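Local coordinates for centrosomal protein 43 (Homo sapiens, PDB 2D68) that is required for anchoring microtubules to the centrosome and for ciliation, the piece described here being its N-terminal dimerisation domain, at residues E7-K10 and K11-T15; N56-D60 and L61-E65. All blocks are in the same frame, centred on the assembly; numbering follows the deposited sequence.

Interaction 1. Residues E7-K10 and K11-T15; sequences ESLK and KFLNT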
loop_
_atom_site.group_PDB
_atom_site.type_symbol
_atom_site.label_atom_id
_atom_site.label_comp_id
_atom_site.label_asym_id
_atom_site.label_seq_id
_atom_site.Cartn_x
_atom_site.Cartn_y
_atom_site.Cartn_z
ATOM N N GLU B 7 15.171 -6.113 10.239
ATOM C CA GLU B 7 14.490 -7.211 10.926
ATOM C C GLU B 7 12.999 -6.976 11.124
ATOM O O GLU B 7 12.213 -7.922 11.077
ATOM C CB GLU B 7 15.152 -7.507 12.273
ATOM C CG GLU B 7 16.226 -8.591 12.207
ATOM C CD GLU B 7 15.654 -9.988 11.978
ATOM O OE1 GLU B 7 14.423 -10.175 12.084
ATOM O OE2 GLU B 7 16.447 -10.914 11.695
ATOM N N SER B 8 12.614 -5.722 11.349
ATOM C CA SER B 8 11.209 -5.380 11.543
ATOM C C SER B 8 10.409 -5.783 10.306
ATOM O O SER B 8 9.362 -6.426 10.426
ATOM C CB SER B 8 11.047 -3.888 11.829
ATOM O OG SER B 8 11.452 -3.120 10.709
ATOM N N LEU B 9 10.906 -5.422 9.120
ATOM C CA LEU B 9 10.217 -5.798 7.879
ATOM C C LEU B 9 10.246 -7.295 7.618
ATOM O O LEU B 9 9.257 -7.871 7.152
ATOM C CB LEU B 9 10.768 -5.034 6.674
ATOM C CG LEU B 9 10.109 -5.265 5.313
ATOM C CD1 LEU B 9 8.638 -4.851 5.335
ATOM C CD2 LEU B 9 10.868 -4.508 4.249
ATOM N N LYS B 10 11.384 -7.929 7.901
ATOM C CA LYS B 10 11.518 -9.363 7.684
ATOM C C LYS B 10 10.481 -10.126 8.507
ATOM O O LYS B 10 9.806 -11.028 7.984
ATOM C CB LYS B 10 12.942 -9.854 8.024
ATOM C CG LYS B 10 13.129 -11.355 7.813
ATOM C CD LYS B 10 14.552 -11.791 8.139
ATOM C CE LYS B 10 14.699 -13.292 7.982
ATOM N NZ LYS B 10 16.130 -13.669 8.027
ATOM N N LYS B 11 10.348 -9.754 9.780
ATOM C CA LYS B 11 9.365 -10.384 10.670
ATOM C C LYS B 11 7.952 -10.128 10.162
ATOM O O LYS B 11 7.104 -11.017 10.196
ATOM C CB LYS B 11 9.514 -9.886 12.112
ATOM C CG LYS B 11 10.736 -10.481 12.849
ATOM C CD LYS B 11 10.899 -9.901 14.261
ATOM C CE LYS B 11 12.246 -10.322 14.898
ATOM N NZ LYS B 11 12.577 -11.773 14.715
ATOM N N PHE B 12 7.719 -8.910 9.681
ATOM C CA PHE B 12 6.420 -8.510 9.148
ATOM C C PHE B 12 6.057 -9.346 7.934
ATOM O O PHE B 12 4.942 -9.870 7.852
ATOM C CB PHE B 12 6.472 -7.018 8.797
ATOM C CG PHE B 12 5.198 -6.457 8.227
ATOM C CD1 PHE B 12 4.152 -6.066 9.066
ATOM C CD2 PHE B 12 5.073 -6.250 6.856
ATOM C CE1 PHE B 12 2.988 -5.498 8.531
ATOM C CE2 PHE B 12 3.914 -5.692 6.315
ATOM C CZ PHE B 12 2.879 -5.301 7.153
ATOM N N LEU B 13 6.998 -9.493 7.000
ATOM C CA LEU B 13 6.781 -10.309 5.807
ATOM C C LEU B 13 6.656 -11.806 6.101
ATOM O O LEU B 13 6.176 -12.564 5.276
ATOM C CB LEU B 13 7.871 -10.061 4.760
ATOM C CG LEU B 13 7.935 -8.676 4.112
ATOM C CD1 LEU B 13 9.115 -8.635 3.162
ATOM C CD2 LEU B 13 6.642 -8.334 3.365
ATOM N N ASN B 14 7.094 -12.219 7.287
ATOM C CA ASN B 14 6.948 -13.609 7.695
ATOM C C ASN B 14 5.608 -13.886 8.382
ATOM O O ASN B 14 5.376 -14.985 8.886
ATOM C CB ASN B 14 8.125 -14.034 8.573
ATOM C CG ASN B 14 8.215 -15.542 8.745
ATOM O OD1 ASN B 14 8.029 -16.312 7.793
ATOM N ND2 ASN B 14 8.500 -15.976 9.972
ATOM N N THR B 15 4.725 -12.883 8.374
ATOM C CA THR B 15 3.334 -13.055 8.790
ATOM C C THR B 15 2.410 -13.046 7.571
ATOM O O THR B 15 2.691 -12.374 6.559
ATOM C CB THR B 15 2.873 -11.956 9.766
ATOM O OG1 THR B 15 2.805 -10.692 9.078
ATOM C CG2 THR B 15 3.833 -11.813 10.947
HETATM O O HOH W 1 13.459 -12.630 11.998
#
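Glu-7 and Lys-11 pair one turn apart on the exposed side of helix 7-13. The salt bridge is long, 3.6 Å from Glu-7 OE1 to Lys-11 NZ. Lys-11 has CG anti to its carbonyl carbon (chi1 -75°), which lays the chain over Glu-7, with CG 3.4 Å from Glu-7 O. A water bridges the two charged groups: it donates to Glu-7 OE1 at 2.6 Å and accepts from Lys-11 NZ.

The main-chain bonds are those of a short alpha helix. Lys-11 N, Phe-12 N and Leu-13 N bind the oxygens of Glu-7, Ser-8 and Leu-9. The bond from Asn-14 N to Lys-10 O is weak, as the helix is ending. This is the first helix of the chain, within the FOP dimerisation domain, and it precedes helix 16-31, most of which falls in the LisH motif. Thr-15 is the N-cap of that next helix. Its OG1 also donates to Phe-12 O at 2.6 Å, so this oxygen takes both Thr-15 N and OG1.

The apolar side is built on Leu-9. Its CD1 lies 4.1 Å from Phe-12 CD2, oblique to the ring, and 4.1 Å from Leu-13 CG. With an alanine in place of Leu-13, Leu-9 CD1 would probably lose a neighbour and the packing on Ala-22 would go. Leu-9 and Phe-12 also pack on Phe-32 of the second subunit.

Interaction 2. Residues N56-D60 and L61-E65; sequences NLARD and LGIIE
The Leu-61 side chain lies against the backbone oxygen of Leu-57, one turn earlier, at the end of helix 54-61. Its CB lies 3.5 Å from Leu-57 O. CG stands anti to the carbonyl carbon (chi1 -68°), which turns it back along the helix to 3.4 Å from the same oxygen. CD1 follows at 3.6 Å from Leu-57 O. Leu-57 O itself accepts the helical bond from Leu-61 N. Beyond the helix, the Leu-61 side chain packs on Leu-20, Leu-74 and Val-78, and on Ile-79 of the second subunit.

The helix closes with a Schellman motif. Gly-62 has positive phi (80°), which favours glycine. Ile-63 N reaches back to Ala-58 O at 2.9 Å, while Gly-62 N bonds to Arg-59 O at 3.2 Å. In that second bond the donor sits above the carbonyl plane. Gly-62 N also makes a weak bond to Ala-58 O.

The turn brings Ile-63 back over Ala-58. Their CB atoms are 4.2 Å apart, and Ala-58 CB lies 3.6 Å from Ile-63 O. Ile-63 also packs on Trp-82 of the second subunit, whose NE1 donates to Leu-61 O. Further on, the Glu-65 carboxylate binds Thr-69 through OE1 and pairs with Arg-54 through OE2.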
loop_
_atom_site.group_PDB
_atom_site.type_symbol
_atom_site.label_atom_id
_atom_site.label_comp_id
_atom_site.label_asym_id
_atom_site.label_seq_id
_atom_site.Cartn_x
_atom_site.Cartn_y
_atom_site.Cartn_z
ATOM N N ASN B 56 -4.062 -13.342 -7.091
ATOM C CA ASN B 56 -3.792 -14.110 -5.877
ATOM C C ASN B 56 -4.319 -13.316 -4.670
ATOM O O ASN B 56 -5.041 -13.837 -3.814
ATOM C CB ASN B 56 -2.280 -14.350 -5.796
ATOM C CG ASN B 56 -1.842 -15.065 -4.534
ATOM O OD1 ASN B 56 -2.255 -14.733 -3.431
ATOM N ND2 ASN B 56 -0.940 -16.012 -4.700
ATOM N N LEU B 57 -3.961 -12.034 -4.612
ATOM C CA LEU B 57 -4.413 -11.198 -3.508
ATOM C C LEU B 57 -5.929 -11.059 -3.484
ATOM O O LEU B 57 -6.528 -11.146 -2.421
ATOM C CB LEU B 57 -3.776 -9.812 -3.616
ATOM C CG LEU B 57 -2.258 -9.805 -3.661
ATOM C CD1 LEU B 57 -1.789 -8.377 -3.811
ATOM C CD2 LEU B 57 -1.628 -10.418 -2.442
ATOM N N ALA B 58 -6.541 -10.846 -4.650
ATOM C CA ALA B 58 -7.995 -10.697 -4.712
ATOM C C ALA B 58 -8.688 -11.958 -4.205
ATOM O O ALA B 58 -9.637 -11.888 -3.424
ATOM C CB ALA B 58 -8.435 -10.367 -6.117
ATOM N N ARG B 59 -8.184 -13.113 -4.631
ATOM C CA ARG B 59 -8.692 -14.394 -4.132
ATOM C C ARG B 59 -8.615 -14.473 -2.601
ATOM O O ARG B 59 -9.595 -14.839 -1.932
ATOM C CB ARG B 59 -7.931 -15.552 -4.788
ATOM C CG ARG B 59 -8.527 -16.947 -4.574
ATOM C CD ARG B 59 -7.645 -18.021 -5.242
ATOM N NE ARG B 59 -7.178 -17.549 -6.530
ATOM C CZ ARG B 59 -5.906 -17.361 -6.895
ATOM N NH1 ARG B 59 -4.879 -17.662 -6.099
ATOM N NH2 ARG B 59 -5.670 -16.884 -8.104
ATOM N N ASP B 60 -7.467 -14.086 -2.048
ATOM C CA ASP B 60 -7.242 -14.084 -0.615
ATOM C C ASP B 60 -8.235 -13.186 0.119
ATOM O O ASP B 60 -8.746 -13.542 1.187
ATOM C CB ASP B 60 -5.835 -13.577 -0.332
ATOM C CG ASP B 60 -4.921 -14.637 0.220
ATOM O OD1 ASP B 60 -4.000 -14.235 0.969
ATOM O OD2 ASP B 60 -5.109 -15.841 -0.068
ATOM N N LEU B 61 -8.494 -12.018 -0.462
ATOM C CA LEU B 61 -9.356 -11.004 0.141
ATOM C C LEU B 61 -10.851 -11.243 -0.130
ATOM O O LEU B 61 -11.716 -10.569 0.440
ATOM C CB LEU B 61 -8.963 -9.621 -0.376
ATOM C CG LEU B 61 -7.599 -9.089 0.058
ATOM C CD1 LEU B 61 -7.158 -7.994 -0.870
ATOM C CD2 LEU B 61 -7.677 -8.554 1.488
ATOM N N GLY B 62 -11.150 -12.185 -1.018
ATOM C CA GLY B 62 -12.546 -12.480 -1.376
ATOM C C GLY B 62 -13.122 -11.496 -2.375
ATOM O O GLY B 62 -14.350 -11.434 -2.574
ATOM N N ILE B 63 -12.248 -10.732 -3.027
ATOM C CA ILE B 63 -12.667 -9.775 -4.052
ATOM C C ILE B 63 -12.843 -10.465 -5.405
ATOM O O ILE B 63 -11.974 -11.213 -5.852
ATOM C CB ILE B 63 -11.668 -8.592 -4.133
ATOM C CG1 ILE B 63 -11.737 -7.803 -2.814
ATOM C CG2 ILE B 63 -11.931 -7.708 -5.341
ATOM C CD1 ILE B 63 -10.574 -6.853 -2.580
ATOM N N ILE B 64 -13.984 -10.220 -6.048
ATOM C CA ILE B 64 -14.264 -10.784 -7.376
ATOM C C ILE B 64 -13.962 -9.715 -8.432
ATOM O O ILE B 64 -14.579 -8.649 -8.427
ATOM C CB ILE B 64 -15.751 -11.247 -7.500
ATOM C CG1 ILE B 64 -16.141 -12.208 -6.373
ATOM C CG2 ILE B 64 -16.019 -11.859 -8.879
ATOM C CD1 ILE B 64 -17.651 -12.253 -6.091
ATOM N N GLU B 65 -13.007 -9.962 -9.332
ATOM C CA GLU B 65 -12.766 -8.972 -10.404
ATOM C C GLU B 65 -14.019 -8.716 -11.224
ATOM O O GLU B 65 -14.731 -9.650 -11.633
ATOM C CB GLU B 65 -11.627 -9.350 -11.361
ATOM C CG GLU B 65 -10.273 -9.449 -10.726
ATOM C CD GLU B 65 -9.575 -8.112 -10.383
ATOM O OE1 GLU B 65 -10.148 -6.987 -10.420
ATOM O OE2 GLU B 65 -8.406 -8.212 -10.022
#

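How the interactions relate
Both contacts are local and lie at helix ends within the dimerisation domain. Their centres are 23 Å apart and they do not touch. Each is partly buried. Interaction 1 has the more exposed residues, with a charged pair and water on its outer side. Interaction 2 is more apolar where its side chains meet across the contact. The helix ends differ too: 7-13 runs into an N-cap threonine for the next helix, whereas 54-61 stops at a glycine and leads into a loop. Helix 16-31 packs against both. Each also meets the second subunit, through phenylalanines in interaction 1 and through Ile-79 and Trp-82 in interaction 2.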